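Local structure of carboxylic ester hydrolase (Aspergillus niger, 7K4O) at residues 238-243 against 296-301; 243-248 against 329-334; 233-238 against 334-339. The protein is a probably secreted serine esterase of the tannase family that probably hydrolyses ester bonds of tannins, releasing gallic acid. All coordinates share one frame; numbering follows the deposited sequence.

Interaction 1 of 3, residues 238-243 against 296-301; sequences PCELDK and GTVSAK. With NAG (2-acetamido-2-deoxy-beta-D-glucopyranose), chain G.
Where E240 meets S299, one carboxylate oxygen serves two donors of a single residue, a compact example of a helix side chain holding the start of another helix. The backbone N of S299 gives its hydrogen to E240 OE2 over 2.8 Å, nearly straight at 163° and almost in line with the acceptor's C-O bond. The hydroxyl of the same serine donates as well, S299 OG lying 2.7 Å from E240 OE2 on the syn side and 16° out of the carboxylate plane. E240 gets there by extension: CG stands opposite its backbone N (chi1 178°) and the chain runs on straight, so a residue whose CB is not aimed at the loop still delivers its end to it. A water joins the group, donating to T297 O at 2.8 Å and weakly to E240 OE2. With OE1 bonded to Y234 OH, both carboxylate oxygens are engaged, which would favour the charged form.

Apolar contact is slighter. V298 CG2 rests 3.6 Å from K243 CG, on the aliphatic part of a lysine that then bends away at its second and third torsions.

The sugar is met by D242, whose OD2 accepts from NAG N2 at 2.7 Å, and by the end of K243, whose CE nears its O7.

S299 is the N-cap of helix 300-310, its OG also accepting from G302 N. Helix 238-252 thus packs by its first turns against that helix start and the hairpin 282-285/294-297, to which the C239-C285 disulfide ties it; Y283 of the hairpin touches E240, K243 and V298.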
loop_
_atom_site.group_PDB
_atom_site.type_symbol
_atom_site.label_atom_id
_atom_site.label_comp_id
_atom_site.label_asym_id
_atom_site.label_seq_id
_atom_site.Cartn_x
_atom_site.Cartn_y
_atom_site.Cartn_z
ATOM N N PRO A 238 -0.160 -0.557 -26.363
ATOM C CA PRO A 238 -0.661 0.122 -25.160
ATOM C C PRO A 238 -1.891 0.998 -25.436
ATOM O O PRO A 238 -2.813 1.041 -24.647
ATOM C CB PRO A 238 0.526 0.994 -24.739
ATOM C CG PRO A 238 1.730 0.199 -25.198
ATOM C CD PRO A 238 1.293 -0.415 -26.519
ATOM N N CYS A 239 -1.911 1.664 -26.597
ATOM C CA CYS A 239 -3.002 2.595 -26.963
ATOM C C CYS A 239 -4.325 1.846 -27.065
ATOM O O CYS A 239 -5.370 2.413 -26.716
ATOM C CB CYS A 239 -2.663 3.253 -28.297
ATOM S SG CYS A 239 -3.688 4.698 -28.619
ATOM N N GLU A 240 -4.312 0.607 -27.547
ATOM C CA GLU A 240 -5.564 -0.152 -27.703
ATOM C C GLU A 240 -6.185 -0.382 -26.319
ATOM O O GLU A 240 -7.418 -0.262 -26.182
ATOM C CB GLU A 240 -5.276 -1.455 -28.439
ATOM C CG GLU A 240 -6.487 -2.334 -28.614
ATOM C CD GLU A 240 -6.184 -3.585 -29.425
ATOM O OE1 GLU A 240 -5.064 -4.103 -29.292
ATOM O OE2 GLU A 240 -7.067 -4.022 -30.207
ATOM N N LEU A 241 -5.375 -0.789 -25.339
ATOM C CA LEU A 241 -5.883 -1.049 -23.960
ATOM C C LEU A 241 -6.289 0.273 -23.313
ATOM O O LEU A 241 -7.311 0.269 -22.601
ATOM C CB LEU A 241 -4.799 -1.785 -23.167
ATOM C CG LEU A 241 -4.536 -3.196 -23.696
ATOM C CD1 LEU A 241 -3.473 -3.947 -22.927
ATOM C CD2 LEU A 241 -5.816 -4.002 -23.729
ATOM N N ASP A 242 -5.552 1.343 -23.571
ATOM C CA ASP A 242 -5.889 2.680 -23.011
ATOM C C ASP A 242 -7.255 3.130 -23.544
ATOM O O ASP A 242 -8.044 3.712 -22.784
ATOM C CB ASP A 242 -4.810 3.713 -23.276
ATOM C CG ASP A 242 -5.094 5.012 -22.544
ATOM O OD1 ASP A 242 -5.399 4.959 -21.314
ATOM O OD2 ASP A 242 -5.049 6.064 -23.198
ATOM N N LYS A 243 -7.561 2.814 -24.806
ATOM C CA LYS A 243 -8.894 3.125 -25.366
ATOM C C LYS A 243 -9.973 2.336 -24.633
ATOM O O LYS A 243 -11.037 2.887 -24.286
ATOM C CB LYS A 243 -8.899 2.841 -26.880
ATOM C CG LYS A 243 -10.238 3.079 -27.570
ATOM C CD LYS A 243 -10.841 4.434 -27.317
ATOM C CE LYS A 243 -10.034 5.562 -27.927
ATOM N NZ LYS A 243 -10.903 6.705 -28.315
ATOM N N GLY A 296 -5.347 2.590 -34.957
ATOM C CA GLY A 296 -6.071 1.368 -35.308
ATOM C C GLY A 296 -7.480 1.448 -34.800
ATOM O O GLY A 296 -7.990 2.559 -34.485
ATOM N N THR A 297 -8.104 0.289 -34.732
ATOM C CA THR A 297 -9.438 0.105 -34.140
ATOM C C THR A 297 -9.294 -0.975 -33.071
ATOM O O THR A 297 -8.477 -1.902 -33.260
ATOM C CB THR A 297 -10.504 -0.258 -35.183
ATOM O OG1 THR A 297 -10.136 -1.489 -35.798
ATOM C CG2 THR A 297 -10.717 0.833 -36.214
ATOM N N VAL A 298 -10.086 -0.873 -32.014
ATOM C CA VAL A 298 -10.033 -1.885 -30.930
ATOM C C VAL A 298 -10.443 -3.219 -31.542
ATOM O O VAL A 298 -11.553 -3.341 -32.082
ATOM C CB VAL A 298 -10.898 -1.490 -29.722
ATOM C CG1 VAL A 298 -10.887 -2.596 -28.659
ATOM C CG2 VAL A 298 -10.427 -0.160 -29.156
ATOM N N SER A 299 -9.568 -4.200 -31.422
ATOM C CA SER A 299 -9.696 -5.519 -32.081
ATOM C C SER A 299 -10.411 -6.505 -31.171
ATOM O O SER A 299 -10.457 -6.318 -29.918
ATOM C CB SER A 299 -8.354 -6.029 -32.493
ATOM O OG SER A 299 -7.572 -6.376 -31.359
ATOM N N ALA A 300 -10.951 -7.546 -31.781
ATOM C CA ALA A 300 -11.597 -8.652 -31.060
ATOM C C ALA A 300 -10.559 -9.318 -30.140
ATOM O O ALA A 300 -10.923 -9.719 -29.032
ATOM C CB ALA A 300 -12.165 -9.648 -32.041
ATOM N N LYS A 301 -9.346 -9.513 -30.636
ATOM C CA LYS A 301 -8.265 -10.177 -29.872
ATOM C C LYS A 301 -7.883 -9.274 -28.693
ATOM O O LYS A 301 -7.574 -9.831 -27.645
ATOM C CB LYS A 301 -7.034 -10.422 -30.732
ATOM C CG LYS A 301 -7.106 -11.622 -31.661
ATOM C CD LYS A 301 -5.930 -11.626 -32.634
ATOM C CE LYS A 301 -6.010 -12.635 -33.757
ATOM N NZ LYS A 301 -5.682 -13.984 -33.258
HETATM C C1 NAG G . -7.476 8.414 -22.879
HETATM C C2 NAG G . -6.769 8.962 -24.133
HETATM C C3 NAG G . -5.579 9.857 -23.833
HETATM C C4 NAG G . -6.132 10.970 -22.991
HETATM C C5 NAG G . -6.809 10.390 -21.753
HETATM C C6 NAG G . -7.408 11.498 -20.906
HETATM C C7 NAG G . -6.810 7.362 -25.981
HETATM C C8 NAG G . -6.147 6.140 -26.547
HETATM N N2 NAG G . -6.240 7.846 -24.882
HETATM O O3 NAG G . -4.973 10.219 -25.079
HETATM O O4 NAG G . -4.993 11.685 -22.599
HETATM O O5 NAG G . -7.868 9.504 -22.058
HETATM O O6 NAG G . -8.000 10.920 -19.762
HETATM O O7 NAG G . -7.780 7.889 -26.481
HETATM O O HOH W 1 -5.870 -2.882 -32.856
#

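Interaction 2 of 3, residues 243-248 against 329-334; sequences KIVNET and AAFDDA. With NAG (2-acetamido-2-deoxy-beta-D-glucopyranose), chain G.
V245 on helix 238-252 and A330 in the irregular loop 329-334 bring their CA atoms to 6.6 Å, and the loop turns sharply at F331, the centre of an inverse gamma turn. There the F331 CB points toward the helix.

The contact between the two segments is apolar, and one methyl carries most of it. V245 CG2, placed opposite its own carbonyl carbon, comes to the rim of the F331 ring close to the ring plane, 3.6 Å from CD1 and 3.7 Å from CE1. The same methyl lies 3.7 Å from A329 O and tucks into the corner formed by the ring edge and the loop backbone. I244 adds a looser touch, its CG2 4.4 Å from F331 CE1 in an oblique approach.

One turn on, T248 OG1 donates to I244 O at 2.7 Å, from above the carbonyl plane and on the face opposite to that used by T248 N. Both threonine donors, N and OG1, are thereby spent on one carbonyl.

On another flank, N246 ND2 is covalently linked to C1 of the NAG, N-glycosylating this helix.

D333 OD1 of the same loop bonds H222 ND1; H222 lines the gallic acid pocket, which places D333 in its second shell. Helix 300-310 completes the packing: A306 touches both I244 and F331, I310 also meets the ring, and L241 of helix 238-252 borders F331 as well.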
loop_
_atom_site.group_PDB
_atom_site.type_symbol
_atom_site.label_atom_id
_atom_site.label_comp_id
_atom_site.label_asym_id
_atom_site.label_seq_id
_atom_site.Cartn_x
_atom_site.Cartn_y
_atom_site.Cartn_z
ATOM N N LYS A 243 -7.561 2.814 -24.806
ATOM C CA LYS A 243 -8.894 3.125 -25.366
ATOM C C LYS A 243 -9.973 2.336 -24.633
ATOM O O LYS A 243 -11.037 2.887 -24.286
ATOM C CB LYS A 243 -8.899 2.841 -26.880
ATOM C CG LYS A 243 -10.238 3.079 -27.570
ATOM C CD LYS A 243 -10.841 4.434 -27.317
ATOM C CE LYS A 243 -10.034 5.562 -27.927
ATOM N NZ LYS A 243 -10.903 6.705 -28.315
ATOM N N ILE A 244 -9.711 1.072 -24.326
ATOM C CA ILE A 244 -10.707 0.268 -23.590
ATOM C C ILE A 244 -10.938 0.923 -22.218
ATOM O O ILE A 244 -12.118 0.995 -21.773
ATOM C CB ILE A 244 -10.231 -1.194 -23.483
ATOM C CG1 ILE A 244 -10.360 -1.895 -24.844
ATOM C CG2 ILE A 244 -11.000 -1.963 -22.438
ATOM C CD1 ILE A 244 -9.583 -3.188 -24.955
ATOM N N VAL A 245 -9.866 1.315 -21.536
ATOM C CA VAL A 245 -10.048 1.959 -20.192
ATOM C C VAL A 245 -10.911 3.230 -20.344
ATOM O O VAL A 245 -11.857 3.414 -19.577
ATOM C CB VAL A 245 -8.681 2.276 -19.571
ATOM C CG1 VAL A 245 -8.806 3.181 -18.359
ATOM C CG2 VAL A 245 -7.938 0.987 -19.249
ATOM N N ASN A 246 -10.551 4.113 -21.277
ATOM C CA ASN A 246 -11.287 5.391 -21.521
ATOM C C ASN A 246 -12.754 5.093 -21.801
ATOM O O ASN A 246 -13.604 5.770 -21.223
ATOM C CB ASN A 246 -10.651 6.242 -22.627
ATOM C CG ASN A 246 -9.409 6.982 -22.178
ATOM O OD1 ASN A 246 -9.047 6.938 -20.989
ATOM N ND2 ASN A 246 -8.719 7.640 -23.110
ATOM N N GLU A 247 -13.081 4.107 -22.640
ATOM C CA GLU A 247 -14.505 3.775 -22.940
ATOM C C GLU A 247 -15.207 3.138 -21.752
ATOM O O GLU A 247 -16.458 3.269 -21.643
ATOM C CB GLU A 247 -14.587 2.845 -24.149
ATOM C CG GLU A 247 -14.180 3.546 -25.428
ATOM C CD GLU A 247 -15.153 4.665 -25.800
ATOM O OE1 GLU A 247 -16.383 4.475 -25.705
ATOM O OE2 GLU A 247 -14.676 5.723 -26.137
ATOM N N THR A 248 -14.459 2.408 -20.888
ATOM C CA THR A 248 -15.054 1.841 -19.655
ATOM C C THR A 248 -15.408 3.012 -18.725
ATOM O O THR A 248 -16.495 2.991 -18.147
ATOM C CB THR A 248 -14.101 0.799 -19.043
ATOM O OG1 THR A 248 -13.825 -0.218 -20.024
ATOM C CG2 THR A 248 -14.675 0.184 -17.791
ATOM N N ALA A 329 -8.975 0.464 -14.048
ATOM C CA ALA A 329 -7.523 0.471 -13.770
ATOM C C ALA A 329 -6.743 0.361 -15.079
ATOM O O ALA A 329 -7.148 -0.461 -15.949
ATOM C CB ALA A 329 -7.147 -0.642 -12.797
ATOM N N ALA A 330 -5.664 1.117 -15.204
ATOM C CA ALA A 330 -4.767 1.059 -16.367
ATOM C C ALA A 330 -4.208 -0.359 -16.534
ATOM O O ALA A 330 -4.002 -1.082 -15.546
ATOM C CB ALA A 330 -3.678 2.056 -16.250
ATOM N N PHE A 331 -3.948 -0.758 -17.780
ATOM C CA PHE A 331 -3.356 -2.079 -18.091
ATOM C C PHE A 331 -1.834 -1.998 -18.033
ATOM O O PHE A 331 -1.135 -2.291 -19.043
ATOM C CB PHE A 331 -3.867 -2.548 -19.464
ATOM C CG PHE A 331 -5.273 -3.051 -19.463
ATOM C CD1 PHE A 331 -6.343 -2.187 -19.647
ATOM C CD2 PHE A 331 -5.542 -4.393 -19.311
ATOM C CE1 PHE A 331 -7.642 -2.652 -19.625
ATOM C CE2 PHE A 331 -6.846 -4.853 -19.293
ATOM C CZ PHE A 331 -7.893 -3.989 -19.452
ATOM N N ASP A 332 -1.260 -1.693 -16.857
ATOM C CA ASP A 332 0.203 -1.533 -16.716
ATOM C C ASP A 332 0.908 -2.883 -16.845
ATOM O O ASP A 332 1.928 -2.927 -17.516
ATOM C CB ASP A 332 0.594 -0.872 -15.385
ATOM C CG ASP A 332 0.441 0.640 -15.379
ATOM O OD1 ASP A 332 -0.638 1.115 -15.764
ATOM O OD2 ASP A 332 1.399 1.338 -14.964
ATOM N N ASP A 333 0.390 -3.920 -16.185
ATOM C CA ASP A 333 1.005 -5.263 -16.217
ATOM C C ASP A 333 1.064 -5.717 -17.687
ATOM O O ASP A 333 2.041 -6.408 -18.057
ATOM C CB ASP A 333 0.220 -6.277 -15.405
ATOM C CG ASP A 333 0.529 -6.206 -13.891
ATOM O OD1 ASP A 333 1.417 -5.393 -13.482
ATOM O OD2 ASP A 333 -0.109 -7.000 -13.191
ATOM N N ALA A 334 0.053 -5.333 -18.459
ATOM C CA ALA A 334 -0.085 -5.808 -19.866
ATOM C C ALA A 334 0.853 -5.066 -20.816
ATOM O O ALA A 334 0.896 -5.458 -22.034
ATOM C CB ALA A 334 -1.521 -5.679 -20.335
HETATM C C1 NAG G . -7.476 8.414 -22.879
HETATM C C2 NAG G . -6.769 8.962 -24.133
HETATM C C3 NAG G . -5.579 9.857 -23.833
HETATM C C4 NAG G . -6.132 10.970 -22.991
HETATM C C5 NAG G . -6.809 10.390 -21.753
HETATM C C6 NAG G . -7.408 11.498 -20.906
HETATM C C7 NAG G . -6.810 7.362 -25.981
HETATM C C8 NAG G . -6.147 6.140 -26.547
HETATM N N2 NAG G . -6.240 7.846 -24.882
HETATM O O3 NAG G . -4.973 10.219 -25.079
HETATM O O4 NAG G . -4.993 11.685 -22.599
HETATM O O5 NAG G . -7.868 9.504 -22.058
HETATM O O6 NAG G . -8.000 10.920 -19.762
HETATM O O7 NAG G . -7.780 7.889 -26.481
#

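Interaction 3 of 3, residues 233-238 against 334-339; sequences DYYPPP and AETQYN. With NAG (2-acetamido-2-deoxy-beta-D-glucopyranose), chain I.
A proline-rich connection between helices 224-232 and 238-252 forms this contact, packing against the chain that leads into the short hairpin 337-339/344-346. The preceding helix ends in a Schellman motif with D233 as its C-prime residue, and P236 and P237 carry the chain in a polyproline II-like conformation to the next helix, which has P237 at its N-cap.

T336 faces this connection with both branches of its side chain. CG2 lies 3.7 Å from Y235 CB, at the edge of the tyrosine ring. OG1, set between backbone N and carbonyl carbon (chi1 53°), is turned by that torsion to P236 O, and it also lies 3.5 Å from P238 CD. E335 approaches the same proline with its chain bent at chi2, and E335 OE2 rests 3.5 Å from P238 CG, the two side chains crossing at about a right angle.

W345 of the hairpin touches P237, P238 and T336, and N339 beyond bears an N-linked NAG on ND2.

A water lies 2.8 Å from P236 O and 3.1 Å from A334 O and can donate to them, though it has more acceptors around it than protons. P236 O also accepts from T336 OG1 at 2.7 Å, the hydroxyl tilted 33° from the carbonyl plane.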
loop_
_atom_site.group_PDB
_atom_site.type_symbol
_atom_site.label_atom_id
_atom_site.label_comp_id
_atom_site.label_asym_id
_atom_site.label_seq_id
_atom_site.Cartn_x
_atom_site.Cartn_y
_atom_site.Cartn_z
ATOM N N ASP A 233 -1.518 -15.498 -27.665
ATOM C CA ASP A 233 -0.571 -15.038 -28.707
ATOM C C ASP A 233 -1.068 -13.724 -29.301
ATOM O O ASP A 233 -1.270 -13.644 -30.516
ATOM C CB ASP A 233 -0.399 -16.094 -29.810
ATOM C CG ASP A 233 0.739 -15.766 -30.773
ATOM O OD1 ASP A 233 1.722 -15.120 -30.349
ATOM O OD2 ASP A 233 0.629 -16.129 -31.953
ATOM N N TYR A 234 -1.288 -12.704 -28.478
ATOM C CA TYR A 234 -1.594 -11.342 -28.963
ATOM C C TYR A 234 -1.032 -10.316 -27.979
ATOM O O TYR A 234 -1.324 -10.408 -26.792
ATOM C CB TYR A 234 -3.096 -11.161 -29.128
ATOM C CG TYR A 234 -3.423 -9.783 -29.643
ATOM C CD1 TYR A 234 -3.124 -9.420 -30.950
ATOM C CD2 TYR A 234 -4.003 -8.831 -28.829
ATOM C CE1 TYR A 234 -3.407 -8.153 -31.432
ATOM C CE2 TYR A 234 -4.319 -7.567 -29.296
ATOM C CZ TYR A 234 -4.005 -7.223 -30.596
ATOM O OH TYR A 234 -4.332 -5.978 -31.022
ATOM N N TYR A 235 -0.274 -9.369 -28.490
ATOM C CA TYR A 235 0.407 -8.316 -27.721
ATOM C C TYR A 235 -0.249 -6.987 -28.054
ATOM O O TYR A 235 0.153 -6.315 -28.989
ATOM C CB TYR A 235 1.897 -8.411 -28.006
ATOM C CG TYR A 235 2.439 -9.762 -27.616
ATOM C CD1 TYR A 235 2.775 -10.057 -26.290
ATOM C CD2 TYR A 235 2.505 -10.790 -28.539
ATOM C CE1 TYR A 235 3.252 -11.308 -25.926
ATOM C CE2 TYR A 235 2.948 -12.056 -28.187
ATOM C CZ TYR A 235 3.308 -12.321 -26.873
ATOM O OH TYR A 235 3.712 -13.570 -26.526
ATOM N N PRO A 236 -1.253 -6.533 -27.279
ATOM C CA PRO A 236 -1.957 -5.302 -27.616
ATOM C C PRO A 236 -1.044 -4.100 -27.558
ATOM O O PRO A 236 -0.242 -3.958 -26.629
ATOM C CB PRO A 236 -3.057 -5.165 -26.564
ATOM C CG PRO A 236 -3.163 -6.558 -25.975
ATOM C CD PRO A 236 -1.771 -7.152 -26.048
ATOM N N PRO A 237 -1.098 -3.195 -28.563
ATOM C CA PRO A 237 -0.433 -1.896 -28.432
ATOM C C PRO A 237 -0.993 -1.224 -27.178
ATOM O O PRO A 237 -2.195 -1.326 -26.915
ATOM C CB PRO A 237 -0.835 -1.117 -29.697
ATOM C CG PRO A 237 -1.261 -2.189 -30.671
ATOM C CD PRO A 237 -1.837 -3.321 -29.835
ATOM N N PRO A 238 -0.160 -0.557 -26.363
ATOM C CA PRO A 238 -0.661 0.122 -25.160
ATOM C C PRO A 238 -1.891 0.998 -25.436
ATOM O O PRO A 238 -2.813 1.041 -24.647
ATOM C CB PRO A 238 0.526 0.994 -24.739
ATOM C CG PRO A 238 1.730 0.199 -25.198
ATOM C CD PRO A 238 1.293 -0.415 -26.519
ATOM N N ALA A 334 0.053 -5.333 -18.459
ATOM C CA ALA A 334 -0.085 -5.808 -19.866
ATOM C C ALA A 334 0.853 -5.066 -20.816
ATOM O O ALA A 334 0.896 -5.458 -22.034
ATOM C CB ALA A 334 -1.521 -5.679 -20.335
ATOM N N GLU A 335 1.537 -4.026 -20.367
ATOM C CA GLU A 335 2.374 -3.164 -21.237
ATOM C C GLU A 335 3.249 -4.041 -22.142
ATOM O O GLU A 335 3.908 -4.986 -21.669
ATOM C CB GLU A 335 3.278 -2.223 -20.443
ATOM C CG GLU A 335 3.920 -1.149 -21.321
ATOM C CD GLU A 335 3.017 0.048 -21.643
ATOM O OE1 GLU A 335 1.826 0.082 -21.193
ATOM O OE2 GLU A 335 3.502 0.958 -22.329
ATOM N N THR A 336 3.171 -3.782 -23.451
ATOM C CA THR A 336 4.012 -4.473 -24.464
ATOM C C THR A 336 5.142 -3.543 -24.887
ATOM O O THR A 336 5.146 -2.383 -24.516
ATOM C CB THR A 336 3.122 -4.892 -25.646
ATOM O OG1 THR A 336 2.401 -3.743 -26.115
ATOM C CG2 THR A 336 2.164 -5.969 -25.221
ATOM N N GLN A 337 6.085 -4.052 -25.665
ATOM C CA GLN A 337 7.181 -3.213 -26.181
ATOM C C GLN A 337 7.287 -3.384 -27.699
ATOM O O GLN A 337 7.028 -4.492 -28.246
ATOM C CB GLN A 337 8.516 -3.523 -25.519
ATOM C CG GLN A 337 8.993 -4.947 -25.701
ATOM C CD GLN A 337 10.278 -5.196 -24.941
ATOM O OE1 GLN A 337 11.257 -4.465 -25.078
ATOM N NE2 GLN A 337 10.279 -6.216 -24.100
ATOM N N TYR A 338 7.673 -2.294 -28.336
ATOM C CA TYR A 338 7.770 -2.210 -29.811
ATOM C C TYR A 338 9.147 -2.705 -30.250
ATOM O O TYR A 338 10.158 -2.209 -29.730
ATOM C CB TYR A 338 7.542 -0.781 -30.288
ATOM C CG TYR A 338 7.390 -0.713 -31.782
ATOM C CD1 TYR A 338 6.280 -1.271 -32.398
ATOM C CD2 TYR A 338 8.354 -0.109 -32.574
ATOM C CE1 TYR A 338 6.131 -1.222 -33.776
ATOM C CE2 TYR A 338 8.212 -0.035 -33.950
ATOM C CZ TYR A 338 7.092 -0.587 -34.548
ATOM O OH TYR A 338 6.939 -0.531 -35.902
ATOM N N ASN A 339 9.172 -3.640 -31.194
ATOM C CA ASN A 339 10.407 -4.146 -31.849
ATOM C C ASN A 339 10.533 -3.449 -33.215
ATOM O O ASN A 339 9.626 -3.605 -34.041
ATOM C CB ASN A 339 10.378 -5.669 -31.967
ATOM C CG ASN A 339 11.708 -6.212 -32.435
ATOM O OD1 ASN A 339 12.407 -5.573 -33.212
ATOM N ND2 ASN A 339 12.107 -7.371 -31.957
HETATM C C1 NAG I . 13.403 -7.679 -32.509
HETATM C C2 NAG I . 14.351 -7.972 -31.377
HETATM C C3 NAG I . 15.737 -8.294 -31.885
HETATM C C4 NAG I . 15.620 -9.527 -32.740
HETATM C C5 NAG I . 14.606 -9.252 -33.838
HETATM C C6 NAG I . 14.386 -10.535 -34.610
HETATM C C7 NAG I . 14.255 -7.081 -29.174
HETATM C C8 NAG I . 14.620 -5.966 -28.248
HETATM N N2 NAG I . 14.495 -6.874 -30.454
HETATM O O3 NAG I . 16.606 -8.569 -30.785
HETATM O O4 NAG I . 16.907 -9.844 -33.274
HETATM O O5 NAG I . 13.350 -8.845 -33.294
HETATM O O6 NAG I . 13.222 -10.403 -35.414
HETATM O O7 NAG I . 13.800 -8.142 -28.794
HETATM O O HOH W 2 0.031 -3.203 -23.945
#

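The three contacts surround the greater part of helix 238-252, from its first residue: interaction 3 at the turn entering it, interaction 1 on its opening turns and interaction 2 farther along. Their centres lie about 9 Å (1 and 2), about 10 Å (1 and 3) and about 13 Å (2 and 3) apart. Along the chain, interactions 1 and 2 each nest within the loop closed by interaction 3, while they cross each other. L241 of interaction 1 packs its CD1 3.7 Å from CB of A334, the residue shared by interactions 2 and 3. Within the region inserted between strands 205-209 and 410-416, several segments meet on this glycosylated helix. Interactions 1 and 3 lie away from the annotated sites; the loop of interaction 2 backs the gallic acid pocket through D333 and H222.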